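Local coordinates for DNA mismatch repair protein MUTS (Thermus aquaticus, PDB 1EWQ), which recognises mismatched base pairs in DNA during mismatch repair and carries a weak ATPase activity, at residues Val370-Leu375 with Ala521-Glu526; Arg323-Arg328 with Pro360-Leu365; Ser657-Asp662 with Arg687-Leu692; Leu648-Ala653 with Glu682-Arg687; Gly738-Ala743 with Arg754-Leu759. All blocks are in the same frame, centred on the assembly; numbering follows the deposited sequence.

Contact 1. Residues Val370-Leu375 with Ala521-Glu526; sequences VGLPDL and ARILAE
Val370 and Leu372 press on Ile523 and Leu524 where the loop between helices 346-366 and 376-385 is draped over helix 514-540, in the helical MutS domain III. The tight side is wholly aliphatic. Leu372 reaches down with CD2, which sits 3.7 Å from Leu524 CD2 while also leaning on Ile523 CG2 at 3.9 Å, and its side chain runs at about a right angle to that of Leu524. With CG anti to the carbonyl carbon (chi1 -83°) and chi2 extended, a side chain whose CB starts beside the helix still delivers its end to the two helix residues. Leucine suits this place: CD2 touches both residues, and CD1 adds a second contact to Leu524. Shortening it to an alanine would probably open a gap above Leu524 and leave Ile523 CG2 without its deeper neighbour. In this buried layer Leu524 also touches Leu359 and Leu362, so Leu372 is part of an apolar layer with helix 346-366.

The fit is looser at Gly371 and Pro373. Gly371 is exposed and meets the helix by its backbone alone: its O is 3.6 Å from Ile523 CD1. Its positive phi of 90° would push any CB against the carbonyl O of Val370, which explains the residue type. Pro373 only grazes Ile523, its CD lying 4.5 Å from Ile523 CD1. Val370, which also rests on Leu527, and the beta-branched Ile523 are only partly buried, yet their meeting is tight: Val370 CG1 lies 3.3 Å from Ile523 CG2, closer than an ordinary carbon contact.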
# COMPACT_ATOMS: atom_id res chain seq x y z
N VAL C 370 -14.33 32.35 31.26
CA VAL C 370 -13.56 31.69 30.23
C VAL C 370 -13.57 32.65 29.04
O VAL C 370 -12.67 32.64 28.21
CB VAL C 370 -14.20 30.37 29.81
CG1 VAL C 370 -13.18 29.51 29.10
CG2 VAL C 370 -14.76 29.67 31.02
N GLY C 371 -14.61 33.48 28.99
CA GLY C 371 -14.74 34.45 27.92
C GLY C 371 -15.50 33.90 26.73
O GLY C 371 -15.54 34.53 25.67
N LEU C 372 -16.10 32.73 26.89
CA LEU C 372 -16.86 32.12 25.81
C LEU C 372 -17.94 33.06 25.34
O LEU C 372 -18.71 33.60 26.14
CB LEU C 372 -17.48 30.80 26.26
CG LEU C 372 -16.58 29.57 26.22
CD1 LEU C 372 -17.31 28.38 26.83
CD2 LEU C 372 -16.18 29.26 24.78
N PRO C 373 -18.01 33.30 24.03
CA PRO C 373 -19.00 34.19 23.40
C PRO C 373 -20.43 33.70 23.59
O PRO C 373 -20.68 32.50 23.63
CB PRO C 373 -18.61 34.16 21.93
CG PRO C 373 -17.13 33.88 21.97
CD PRO C 373 -17.03 32.83 23.04
N ASP C 374 -21.36 34.64 23.72
CA ASP C 374 -22.77 34.28 23.85
C ASP C 374 -23.32 34.34 22.43
O ASP C 374 -23.36 35.40 21.82
CB ASP C 374 -23.54 35.26 24.73
CG ASP C 374 -25.03 34.91 24.84
OD1 ASP C 374 -25.78 35.66 25.50
OD2 ASP C 374 -25.46 33.88 24.27
N LEU C 375 -23.73 33.19 21.92
CA LEU C 375 -24.27 33.10 20.57
C LEU C 375 -25.68 32.55 20.58
O LEU C 375 -26.16 32.04 19.56
CB LEU C 375 -23.36 32.21 19.72
CG LEU C 375 -21.98 32.81 19.43
CD1 LEU C 375 -21.04 31.75 18.89
CD2 LEU C 375 -22.15 33.94 18.44
N ALA C 521 -13.97 28.78 19.31
CA ALA C 521 -13.18 27.62 18.93
C ALA C 521 -11.79 27.63 19.56
O ALA C 521 -11.29 26.57 19.97
CB ALA C 521 -13.06 27.55 17.40
N ARG C 522 -11.15 28.80 19.65
CA ARG C 522 -9.81 28.89 20.25
C ARG C 522 -9.85 28.55 21.74
O ARG C 522 -9.04 27.76 22.23
CB ARG C 522 -9.21 30.29 20.10
CG ARG C 522 -9.25 30.84 18.71
CD ARG C 522 -8.41 32.11 18.56
NE ARG C 522 -8.67 32.74 17.26
CZ ARG C 522 -9.51 33.75 17.08
NH1 ARG C 522 -10.18 34.25 18.11
NH2 ARG C 522 -9.71 34.24 15.86
N ILE C 523 -10.79 29.16 22.45
CA ILE C 523 -10.95 28.94 23.88
C ILE C 523 -11.19 27.47 24.19
O ILE C 523 -10.49 26.87 25.00
CB ILE C 523 -12.13 29.78 24.42
CG1 ILE C 523 -11.78 31.27 24.33
CG2 ILE C 523 -12.45 29.38 25.85
CD1 ILE C 523 -12.93 32.22 24.67
N LEU C 524 -12.19 26.89 23.53
CA LEU C 524 -12.53 25.50 23.76
C LEU C 524 -11.42 24.55 23.34
O LEU C 524 -11.27 23.47 23.92
CB LEU C 524 -13.83 25.15 23.04
CG LEU C 524 -14.99 25.99 23.58
CD1 LEU C 524 -16.29 25.62 22.87
CD2 LEU C 524 -15.11 25.77 25.09
N ALA C 525 -10.63 24.94 22.34
CA ALA C 525 -9.53 24.09 21.90
C ALA C 525 -8.53 24.00 23.05
O ALA C 525 -8.05 22.92 23.40
CB ALA C 525 -8.85 24.69 20.66
N GLU C 526 -8.22 25.14 23.65
CA GLU C 526 -7.28 25.16 24.76
C GLU C 526 -7.78 24.33 25.94
O GLU C 526 -7.05 23.50 26.48
CB GLU C 526 -7.02 26.61 25.21
CG GLU C 526 -5.55 26.95 25.26
CD GLU C 526 -5.29 28.37 25.71
OE1 GLU C 526 -5.76 29.31 25.04
OE2 GLU C 526 -4.61 28.53 26.75

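Contact 2. Residues Arg323-Arg328 with Pro360-Leu365; sequences RRLLYR and PELRAL
Leu325 packs against Leu362 and Glu361 in a helix-to-helix contact, the end of helix 316-326 against the last turns of helix 346-366, both in the helical MutS domain III. Leu325 gives up far more surface than any other residue here, because its CB points at the opposing helix and both its methyl groups find partners there. The side chains of Leu325 and Leu362 slide past each other in opposite directions: Leu362 CD2 comes to 3.6 Å from Leu325 CB and 3.9 Å from Leu325 CD1. Two flexible, unbranched-at-CB leucines suit such an interlocking arrangement, each offering a fork for the flank of the other.

Leu362 has a second task. Its first two torsions together (chi1 -78°, chi2 168°) send the other methyl, CD1, to Leu326 CD2, 3.9 Å away, the two side chains meeting at about a right angle. This is the deeper side of the contact, backed by helix 514-540, where Leu326 rests on Asp528.

Glu361 occupies the exposed margin and works through its carbon chain. Its CB lies 3.9 Å from Leu325 CD1, and the extended chain lays the carboxylate beside the leucine, with OE1 3.6 Å from Leu325 CD2. A glutamate fits this exposed border because the methylenes can shield the leucine as the charged end stays near solvent. Farther along the same helix, Leu365 reaches toward Leu325 tip to tip; their CD1 atoms stand 3.4 Å apart, tighter than usual for two methyl groups.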
# COMPACT_ATOMS: atom_id res chain seq x y z
N ARG C 323 -15.31 17.23 29.12
CA ARG C 323 -14.97 16.26 28.08
C ARG C 323 -16.23 15.61 27.47
O ARG C 323 -16.29 15.34 26.27
CB ARG C 323 -14.02 15.19 28.65
CG ARG C 323 -12.60 15.71 28.92
CD ARG C 323 -11.71 14.71 29.67
NE ARG C 323 -11.57 13.43 28.97
CZ ARG C 323 -10.96 13.27 27.80
NH1 ARG C 323 -10.41 14.32 27.19
NH2 ARG C 323 -10.91 12.07 27.23
N ARG C 324 -17.24 15.38 28.31
CA ARG C 324 -18.50 14.79 27.85
C ARG C 324 -19.13 15.76 26.85
O ARG C 324 -19.55 15.37 25.76
CB ARG C 324 -19.46 14.61 29.04
CG ARG C 324 -20.06 13.22 29.19
CD ARG C 324 -21.30 13.24 30.08
NE ARG C 324 -21.04 13.87 31.38
CZ ARG C 324 -20.21 13.37 32.30
NH1 ARG C 324 -19.57 12.23 32.08
NH2 ARG C 324 -20.01 14.04 33.43
N LEU C 325 -19.19 17.03 27.24
CA LEU C 325 -19.79 18.06 26.39
C LEU C 325 -19.00 18.30 25.10
O LEU C 325 -19.59 18.40 24.03
CB LEU C 325 -19.97 19.37 27.17
CG LEU C 325 -21.07 19.29 28.25
CD1 LEU C 325 -20.98 20.47 29.20
CD2 LEU C 325 -22.45 19.23 27.58
N LEU C 326 -17.67 18.37 25.22
CA LEU C 326 -16.82 18.60 24.05
C LEU C 326 -16.96 17.50 23.01
O LEU C 326 -16.86 17.75 21.81
CB LEU C 326 -15.35 18.68 24.48
CG LEU C 326 -14.95 19.91 25.29
CD1 LEU C 326 -13.47 19.81 25.65
CD2 LEU C 326 -15.25 21.18 24.48
N TYR C 327 -17.20 16.28 23.47
CA TYR C 327 -17.37 15.14 22.58
C TYR C 327 -18.32 15.44 21.43
O TYR C 327 -18.15 14.94 20.32
CB TYR C 327 -17.89 13.94 23.38
CG TYR C 327 -18.03 12.66 22.58
CD1 TYR C 327 -16.94 11.80 22.41
CD2 TYR C 327 -19.23 12.32 21.99
CE1 TYR C 327 -17.06 10.62 21.67
CE2 TYR C 327 -19.36 11.15 21.24
CZ TYR C 327 -18.28 10.31 21.09
OH TYR C 327 -18.43 9.15 20.36
N ARG C 328 -19.34 16.25 21.69
CA ARG C 328 -20.31 16.57 20.65
C ARG C 328 -20.01 17.89 19.94
O ARG C 328 -20.82 18.34 19.13
CB ARG C 328 -21.73 16.64 21.24
CG ARG C 328 -22.30 15.29 21.71
CD ARG C 328 -23.66 15.48 22.39
NE ARG C 328 -24.73 15.89 21.47
CZ ARG C 328 -25.49 15.04 20.77
NH1 ARG C 328 -25.30 13.73 20.88
NH2 ARG C 328 -26.43 15.51 19.96
N PRO C 360 -23.69 26.95 25.83
CA PRO C 360 -24.22 27.43 27.11
C PRO C 360 -24.02 26.45 28.27
O PRO C 360 -23.89 26.87 29.41
CB PRO C 360 -25.69 27.69 26.79
CG PRO C 360 -25.97 26.77 25.65
CD PRO C 360 -24.75 26.90 24.80
N GLU C 361 -23.99 25.16 27.97
CA GLU C 361 -23.78 24.15 29.00
C GLU C 361 -22.33 24.20 29.49
O GLU C 361 -22.06 24.08 30.69
CB GLU C 361 -24.11 22.76 28.46
CG GLU C 361 -25.54 22.61 27.94
CD GLU C 361 -25.84 21.20 27.44
OE1 GLU C 361 -25.86 20.26 28.27
OE2 GLU C 361 -26.04 21.04 26.22
N LEU C 362 -21.40 24.37 28.56
CA LEU C 362 -19.98 24.46 28.91
C LEU C 362 -19.78 25.74 29.70
O LEU C 362 -19.08 25.75 30.72
CB LEU C 362 -19.11 24.51 27.65
CG LEU C 362 -18.85 23.21 26.90
CD1 LEU C 362 -18.23 23.54 25.55
CD2 LEU C 362 -17.94 22.32 27.72
N ARG C 363 -20.39 26.82 29.23
CA ARG C 363 -20.27 28.11 29.89
C ARG C 363 -20.73 27.97 31.34
O ARG C 363 -20.15 28.57 32.25
CB ARG C 363 -21.10 29.17 29.17
CG ARG C 363 -20.78 30.58 29.63
CD ARG C 363 -21.22 31.64 28.62
NE ARG C 363 -20.36 32.82 28.74
CZ ARG C 363 -20.58 33.99 28.13
NH1 ARG C 363 -21.64 34.15 27.35
NH2 ARG C 363 -19.72 34.98 28.28
N ALA C 364 -21.76 27.16 31.56
CA ALA C 364 -22.28 26.94 32.90
C ALA C 364 -21.28 26.20 33.79
O ALA C 364 -21.21 26.46 34.99
CB ALA C 364 -23.59 26.16 32.82
N LEU C 365 -20.51 25.29 33.20
CA LEU C 365 -19.53 24.52 33.96
C LEU C 365 -18.24 25.28 34.24
O LEU C 365 -17.72 25.24 35.35
CB LEU C 365 -19.18 23.23 33.22
CG LEU C 365 -20.20 22.10 33.24
CD1 LEU C 365 -19.75 20.99 32.30
CD2 LEU C 365 -20.35 21.56 34.65

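Contact 3. Residues Ser657-Asp662 with Arg687-Leu692; sequences SLVLLD and RRAYTL
Leu660 and Leu692 form the apolar centre of two neighbouring parallel strands, lying side by side and pointing the same way, with Leu660 CD2 3.7 Å from Leu692 CD1. In each, CG sits beside the backbone N, which keeps the two forks in step on one face of the sheet; there helix 589-603 covers them through Ala597, Leu593 and Thr596. On the other face Val659 pairs with Thr691, its CB 3.7 Å from Thr691 OG1. Beta-branched residues suit these extended positions, and the small Ala689 lies 4.1 Å from Val659 CG2 through its CB.

Between the faces runs the backbone ladder. Tyr690 N gives a 2.8 Å bond to Ser657 O, and Tyr690 O accepts from Val659 N; one step on, Leu692 N binds Val659 O at 2.9 Å and Leu692 O receives Leu661 N. The bond from Val659 N to Tyr690 O is nearly straight at 168°, although its donor is tilted 22° from the carbonyl plane. At the polar end the Tyr690 ring turns an edge to Ser657 O, its hydroxyl bonds to Asp549 O, and Ser657 OG bonds to Asp620.

The strands are joined through helix 670-687 as a beta-alpha-beta crossover, the repeating unit of P-loop NTPases. An apolar strand ending in Asp662, whose side chain touches Ser590 of the predicted ATP site, is consistent with the Walker B strand of that fold.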
# COMPACT_ATOMS: atom_id res chain seq x y z
N SER C 657 21.54 22.25 25.86
CA SER C 657 21.00 21.19 25.02
C SER C 657 21.04 19.83 25.67
O SER C 657 21.86 19.56 26.54
CB SER C 657 21.76 21.13 23.69
OG SER C 657 21.61 22.35 22.99
N LEU C 658 20.10 18.98 25.25
CA LEU C 658 20.03 17.61 25.72
C LEU C 658 20.51 16.84 24.51
O LEU C 658 19.87 16.88 23.46
CB LEU C 658 18.59 17.19 26.05
CG LEU C 658 18.40 15.69 26.37
CD1 LEU C 658 19.12 15.32 27.66
CD2 LEU C 658 16.90 15.34 26.49
N VAL C 659 21.65 16.17 24.65
CA VAL C 659 22.22 15.39 23.56
C VAL C 659 22.16 13.90 23.92
O VAL C 659 22.55 13.51 25.03
CB VAL C 659 23.70 15.79 23.33
CG1 VAL C 659 24.31 14.94 22.24
CG2 VAL C 659 23.79 17.30 22.97
N LEU C 660 21.68 13.08 22.99
CA LEU C 660 21.56 11.64 23.22
C LEU C 660 22.39 10.86 22.20
O LEU C 660 22.03 10.80 21.03
CB LEU C 660 20.10 11.19 23.11
CG LEU C 660 19.04 11.85 24.03
CD1 LEU C 660 17.69 11.15 23.81
CD2 LEU C 660 19.45 11.72 25.48
N LEU C 661 23.51 10.28 22.64
CA LEU C 661 24.37 9.53 21.73
C LEU C 661 24.29 8.04 22.02
O LEU C 661 24.38 7.61 23.17
CB LEU C 661 25.81 10.01 21.82
CG LEU C 661 26.07 11.51 21.60
CD1 LEU C 661 27.58 11.75 21.59
CD2 LEU C 661 25.43 11.98 20.30
N ASP C 662 24.12 7.28 20.96
CA ASP C 662 23.97 5.83 21.03
C ASP C 662 25.10 5.15 20.26
O ASP C 662 25.05 5.02 19.04
CB ASP C 662 22.60 5.47 20.43
CG ASP C 662 22.32 3.98 20.42
OD1 ASP C 662 22.00 3.44 19.32
OD2 ASP C 662 22.39 3.35 21.50
N ARG C 687 31.35 21.60 25.91
CA ARG C 687 30.13 22.33 25.55
C ARG C 687 29.22 22.52 26.76
O ARG C 687 28.44 23.46 26.81
CB ARG C 687 29.37 21.58 24.44
CG ARG C 687 28.23 22.38 23.81
CD ARG C 687 28.76 23.66 23.17
NE ARG C 687 29.84 23.38 22.23
CZ ARG C 687 29.66 22.96 20.98
NH1 ARG C 687 28.44 22.78 20.49
NH2 ARG C 687 30.71 22.70 20.21
N ARG C 688 29.34 21.61 27.72
CA ARG C 688 28.54 21.63 28.94
C ARG C 688 27.06 21.27 28.72
O ARG C 688 26.21 21.56 29.56
CB ARG C 688 28.63 22.99 29.65
CG ARG C 688 30.03 23.34 30.15
CD ARG C 688 30.05 24.67 30.92
NE ARG C 688 29.83 24.49 32.36
CZ ARG C 688 28.65 24.47 32.96
NH1 ARG C 688 27.54 24.63 32.25
NH2 ARG C 688 28.57 24.29 34.28
N ALA C 689 26.77 20.64 27.59
CA ALA C 689 25.40 20.22 27.31
C ALA C 689 25.11 19.02 28.21
O ALA C 689 26.03 18.45 28.80
CB ALA C 689 25.25 19.82 25.86
N TYR C 690 23.84 18.66 28.36
CA TYR C 690 23.48 17.50 29.16
C TYR C 690 23.54 16.35 28.16
O TYR C 690 22.66 16.22 27.29
CB TYR C 690 22.06 17.62 29.72
CG TYR C 690 21.80 18.81 30.62
CD1 TYR C 690 21.90 20.11 30.14
CD2 TYR C 690 21.37 18.63 31.94
CE1 TYR C 690 21.58 21.21 30.95
CE2 TYR C 690 21.05 19.71 32.76
CZ TYR C 690 21.16 20.99 32.26
OH TYR C 690 20.81 22.07 33.06
N THR C 691 24.57 15.53 28.28
CA THR C 691 24.77 14.43 27.36
C THR C 691 24.65 13.03 27.96
O THR C 691 25.26 12.72 28.99
CB THR C 691 26.17 14.55 26.68
OG1 THR C 691 26.29 15.83 26.03
CG2 THR C 691 26.36 13.46 25.67
N LEU C 692 23.84 12.19 27.32
CA LEU C 692 23.69 10.79 27.73
C LEU C 692 24.36 10.05 26.56
O LEU C 692 23.92 10.16 25.41
CB LEU C 692 22.23 10.36 27.85
CG LEU C 692 21.38 10.87 29.02
CD1 LEU C 692 19.97 10.30 28.91
CD2 LEU C 692 22.01 10.44 30.34

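Contact 4. Residues Leu648-Ala653 with Glu682-Arg687; sequences LILKEA and EALHER
Arg687 turns the edge of its guanidinium group to two backbone carbonyls, those of Leu650 and Ala653, and both carbonyl carbons lie in the guanidinium plane. NH1 is the main donor, 2.7 Å from Leu650 O and 2.6 Å from Ala653 O; the first bond is the straighter, at 165°. A weak third bond from NH2 to Leu650 O, 3.2 Å long, helps fix the group's rotation. The approach is set by the torsions: CG lies anti to the backbone N (chi1 -169°), and the chain then bends at chi2 and chi3, which curls the guanidinium back to the end of the other helix.

Arginine suits the place since the carbonyls stand where helix 638-652 runs out, and a positive charge there would probably be favourable to the helix dipole. A leucine in its place would probably leave Leu650 O and Ala653 O without these donors and remove the tie between the two helix ends.

Beneath lies a small apolar patch. Leu650 CD2 is 4.0 Å from Leu684 CG, the side chains crossing at about a right angle, and 4.2 Å from Ala683 CB, where a small residue lets the leucine come close.

The axes of segments 648-652 and 682-687 are 19° apart and approach to 10.9 Å. Both helices cover one side of the sheet, where Ile649 and Leu684 rest on Val659 and Leu661 of strand 657-662. The second subunit packs on the helices themselves, its Leu747 on Leu650, its Val751 on Ala683 and its Arg754 in a salt bridge with Glu682.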
# COMPACT_ATOMS: atom_id res chain seq x y z
N LEU C 648 26.45 17.71 12.82
CA LEU C 648 25.32 18.61 12.97
C LEU C 648 25.07 18.87 14.44
O LEU C 648 24.83 20.01 14.86
CB LEU C 648 24.05 18.03 12.33
CG LEU C 648 23.89 18.18 10.81
CD1 LEU C 648 22.53 17.64 10.40
CD2 LEU C 648 24.01 19.66 10.39
N ILE C 649 25.13 17.81 15.24
CA ILE C 649 24.90 17.94 16.67
C ILE C 649 25.92 18.87 17.34
O ILE C 649 25.54 19.73 18.13
CB ILE C 649 24.92 16.57 17.37
CG1 ILE C 649 23.74 15.73 16.86
CG2 ILE C 649 24.84 16.74 18.87
CD1 ILE C 649 23.70 14.31 17.39
N LEU C 650 27.20 18.70 17.01
CA LEU C 650 28.25 19.53 17.60
C LEU C 650 28.15 20.99 17.22
O LEU C 650 28.55 21.87 17.98
CB LEU C 650 29.64 19.00 17.19
CG LEU C 650 30.01 17.65 17.79
CD1 LEU C 650 31.28 17.14 17.17
CD2 LEU C 650 30.16 17.78 19.29
N LYS C 651 27.59 21.26 16.05
CA LYS C 651 27.45 22.62 15.56
C LYS C 651 26.20 23.33 16.08
O LYS C 651 26.17 24.56 16.14
CB LYS C 651 27.48 22.61 14.03
CG LYS C 651 28.82 22.15 13.47
CD LYS C 651 28.80 21.99 11.96
CE LYS C 651 30.10 21.31 11.49
NZ LYS C 651 30.02 20.88 10.05
N GLU C 652 25.18 22.58 16.45
CA GLU C 652 23.95 23.20 16.95
C GLU C 652 23.81 23.10 18.47
O GLU C 652 23.16 23.95 19.07
CB GLU C 652 22.73 22.59 16.26
CG GLU C 652 22.44 21.11 16.55
CD GLU C 652 21.48 20.46 15.53
OE1 GLU C 652 20.84 21.20 14.74
OE2 GLU C 652 21.38 19.21 15.52
N ALA C 653 24.44 22.10 19.08
CA ALA C 653 24.37 21.89 20.53
C ALA C 653 24.93 23.01 21.39
O ALA C 653 26.02 23.53 21.14
CB ALA C 653 25.05 20.59 20.90
N GLU C 682 34.72 14.63 24.72
CA GLU C 682 35.35 15.80 25.33
C GLU C 682 34.73 17.11 24.85
O GLU C 682 34.54 18.05 25.64
CB GLU C 682 36.86 15.83 25.03
CG GLU C 682 37.61 14.62 25.58
CD GLU C 682 39.11 14.69 25.32
OE1 GLU C 682 39.54 15.36 24.36
OE2 GLU C 682 39.87 14.05 26.09
N ALA C 683 34.40 17.18 23.56
CA ALA C 683 33.81 18.40 23.02
C ALA C 683 32.43 18.64 23.63
O ALA C 683 32.07 19.77 23.92
CB ALA C 683 33.71 18.32 21.50
N LEU C 684 31.66 17.58 23.82
CA LEU C 684 30.34 17.74 24.41
C LEU C 684 30.48 18.07 25.89
O LEU C 684 29.64 18.76 26.47
CB LEU C 684 29.48 16.49 24.18
CG LEU C 684 28.86 16.45 22.79
CD1 LEU C 684 28.32 15.07 22.47
CD2 LEU C 684 27.76 17.50 22.70
N HIS C 685 31.55 17.57 26.51
CA HIS C 685 31.81 17.85 27.91
C HIS C 685 32.14 19.35 28.01
O HIS C 685 31.58 20.07 28.84
CB HIS C 685 32.99 17.01 28.41
CG HIS C 685 33.50 17.45 29.75
ND1 HIS C 685 32.99 16.98 30.94
CD2 HIS C 685 34.48 18.32 30.08
CE1 HIS C 685 33.62 17.55 31.94
NE2 HIS C 685 34.53 18.37 31.45
N GLU C 686 33.05 19.82 27.15
CA GLU C 686 33.44 21.23 27.10
C GLU C 686 32.20 22.09 26.81
O GLU C 686 32.03 23.17 27.37
CB GLU C 686 34.45 21.49 25.97
CG GLU C 686 35.79 20.79 26.08
CD GLU C 686 36.61 20.91 24.78
OE1 GLU C 686 36.81 22.05 24.31
OE2 GLU C 686 37.06 19.86 24.24
N ARG C 687 31.35 21.60 25.91
CA ARG C 687 30.13 22.33 25.55
C ARG C 687 29.22 22.52 26.76
O ARG C 687 28.44 23.46 26.81
CB ARG C 687 29.37 21.58 24.44
CG ARG C 687 28.23 22.38 23.81
CD ARG C 687 28.76 23.66 23.17
NE ARG C 687 29.84 23.38 22.23
CZ ARG C 687 29.66 22.96 20.98
NH1 ARG C 687 28.44 22.78 20.49
NH2 ARG C 687 30.71 22.70 20.21

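Contact 5. Residues Gly738-Ala743 with Arg754-Leu759; sequences GVEVAA and RARALL
Glu740 and Arg756 meet because one side chain bends while the other stays straight. Glu740 starts with CG anti to the carbonyl carbon (chi1 -86°) and folds at chi2, bringing the carboxylate round to the facing helix; Arg756 runs extended from CG to NE. Their salt bridge is made by NE, 3.2 Å from Glu740 OE2, with an N-H...O angle of 158°. The carboxylate and guanidinium planes are nearly coplanar, and OE2 lies at the guanidinium edge, 11° out of its plane.

Val739 fills the apolar part. Its CG1 touches both the Arg756 CG methylene, at 3.9 Å, and Ala755 CB, at 4.2 Å, while CG2 lies 3.9 Å from Leu759 CD1. A compact valine facing an alanine suits two helices packed this way, and the long arginine pays twice, with methylenes on the valine and charge on the glutamate.

Helices 738-744 and 749-762 form an antiparallel helical hairpin, the segment axes 10.5 Å apart. Val752 of the second helix extends the apolar seam from Val739, and Val741 touches Met586 of the predicted ATP site. The second subunit packs against the hairpin, its Ile676 on Val739 and its Asp672 accepting a bond from Val739 N.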
# COMPACT_ATOMS: atom_id res chain seq x y z
N GLY C 738 29.86 -9.41 26.08
CA GLY C 738 29.90 -9.77 24.68
C GLY C 738 30.04 -11.26 24.42
O GLY C 738 29.24 -11.87 23.70
N VAL C 739 31.06 -11.86 25.03
CA VAL C 739 31.31 -13.29 24.86
C VAL C 739 30.14 -14.11 25.41
O VAL C 739 29.74 -15.10 24.80
CB VAL C 739 32.64 -13.71 25.54
CG1 VAL C 739 32.87 -15.20 25.39
CG2 VAL C 739 33.80 -12.95 24.92
N GLU C 740 29.59 -13.69 26.54
CA GLU C 740 28.45 -14.38 27.15
C GLU C 740 27.25 -14.33 26.21
O GLU C 740 26.58 -15.33 25.98
CB GLU C 740 28.08 -13.73 28.49
CG GLU C 740 28.86 -14.25 29.69
CD GLU C 740 30.36 -14.17 29.50
OE1 GLU C 740 30.90 -13.03 29.47
OE2 GLU C 740 31.01 -15.24 29.37
N VAL C 741 26.99 -13.14 25.66
CA VAL C 741 25.88 -12.97 24.73
C VAL C 741 26.12 -13.87 23.52
O VAL C 741 25.18 -14.48 23.01
CB VAL C 741 25.75 -11.49 24.29
CG1 VAL C 741 24.68 -11.35 23.23
CG2 VAL C 741 25.42 -10.62 25.50
N ALA C 742 27.37 -13.95 23.08
CA ALA C 742 27.73 -14.80 21.95
C ALA C 742 27.38 -16.25 22.32
O ALA C 742 26.76 -16.97 21.53
CB ALA C 742 29.23 -14.69 21.65
N ALA C 743 27.79 -16.67 23.51
CA ALA C 743 27.50 -18.04 23.94
C ALA C 743 25.99 -18.22 23.97
O ALA C 743 25.48 -19.28 23.62
CB ALA C 743 28.09 -18.30 25.32
N ARG C 754 37.61 -20.44 23.76
CA ARG C 754 38.81 -19.85 23.21
C ARG C 754 38.75 -18.32 23.32
O ARG C 754 39.75 -17.66 23.64
CB ARG C 754 38.97 -20.28 21.74
CG ARG C 754 40.07 -19.56 20.98
CD ARG C 754 41.45 -19.72 21.62
NE ARG C 754 42.46 -19.05 20.81
CZ ARG C 754 43.67 -18.69 21.23
NH1 ARG C 754 44.04 -18.95 22.48
NH2 ARG C 754 44.50 -18.07 20.41
N ALA C 755 37.57 -17.74 23.08
CA ALA C 755 37.42 -16.30 23.19
C ALA C 755 37.68 -15.83 24.63
O ALA C 755 38.35 -14.82 24.84
CB ALA C 755 36.01 -15.87 22.75
N ARG C 756 37.19 -16.58 25.62
CA ARG C 756 37.43 -16.19 27.01
C ARG C 756 38.92 -16.22 27.31
O ARG C 756 39.45 -15.32 27.97
CB ARG C 756 36.68 -17.10 27.99
CG ARG C 756 35.16 -17.01 27.94
CD ARG C 756 34.53 -17.66 29.18
NE ARG C 756 33.07 -17.72 29.14
CZ ARG C 756 32.38 -18.78 28.72
NH1 ARG C 756 33.01 -19.88 28.32
NH2 ARG C 756 31.06 -18.75 28.71
N ALA C 757 39.60 -17.25 26.80
CA ALA C 757 41.04 -17.40 26.99
C ALA C 757 41.80 -16.24 26.36
O ALA C 757 42.81 -15.79 26.89
CB ALA C 757 41.51 -18.72 26.38
N LEU C 758 41.33 -15.78 25.21
CA LEU C 758 41.96 -14.67 24.51
C LEU C 758 41.74 -13.39 25.30
O LEU C 758 42.64 -12.56 25.42
CB LEU C 758 41.37 -14.51 23.11
CG LEU C 758 41.88 -15.46 22.02
CD1 LEU C 758 40.98 -15.41 20.80
CD2 LEU C 758 43.31 -15.08 21.66
N LEU C 759 40.53 -13.23 25.83
CA LEU C 759 40.19 -12.05 26.62
C LEU C 759 41.08 -11.92 27.85
O LEU C 759 41.62 -10.86 28.14
CB LEU C 759 38.73 -12.12 27.09
CG LEU C 759 37.71 -11.12 26.54
CD1 LEU C 759 36.39 -11.32 27.28
CD2 LEU C 759 38.20 -9.70 26.72

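Overall arrangement
The five contacts fall into two regions. Contacts 1 and 2 touch, with centres 11 Å apart, and belong to one helical body. Contacts 3 and 4, centres 8 Å apart, share Arg687 and are successive layers of the ATPase fold, helices over strands. Contact 5, about 32 Å from contact 3 between centres, stands toward the predicted ATP site and, like contact 4, meets the second subunit. The side chains of Leu660 in contact 3 and Glu740 in contact 5 are about 9 Å and 8 Å from those of Ser590 and Pro584, respectively, both residues of that site. The bound DNA is remote, with nearest atoms about 28 Å from contact 2 and about 58 Å from contact 5.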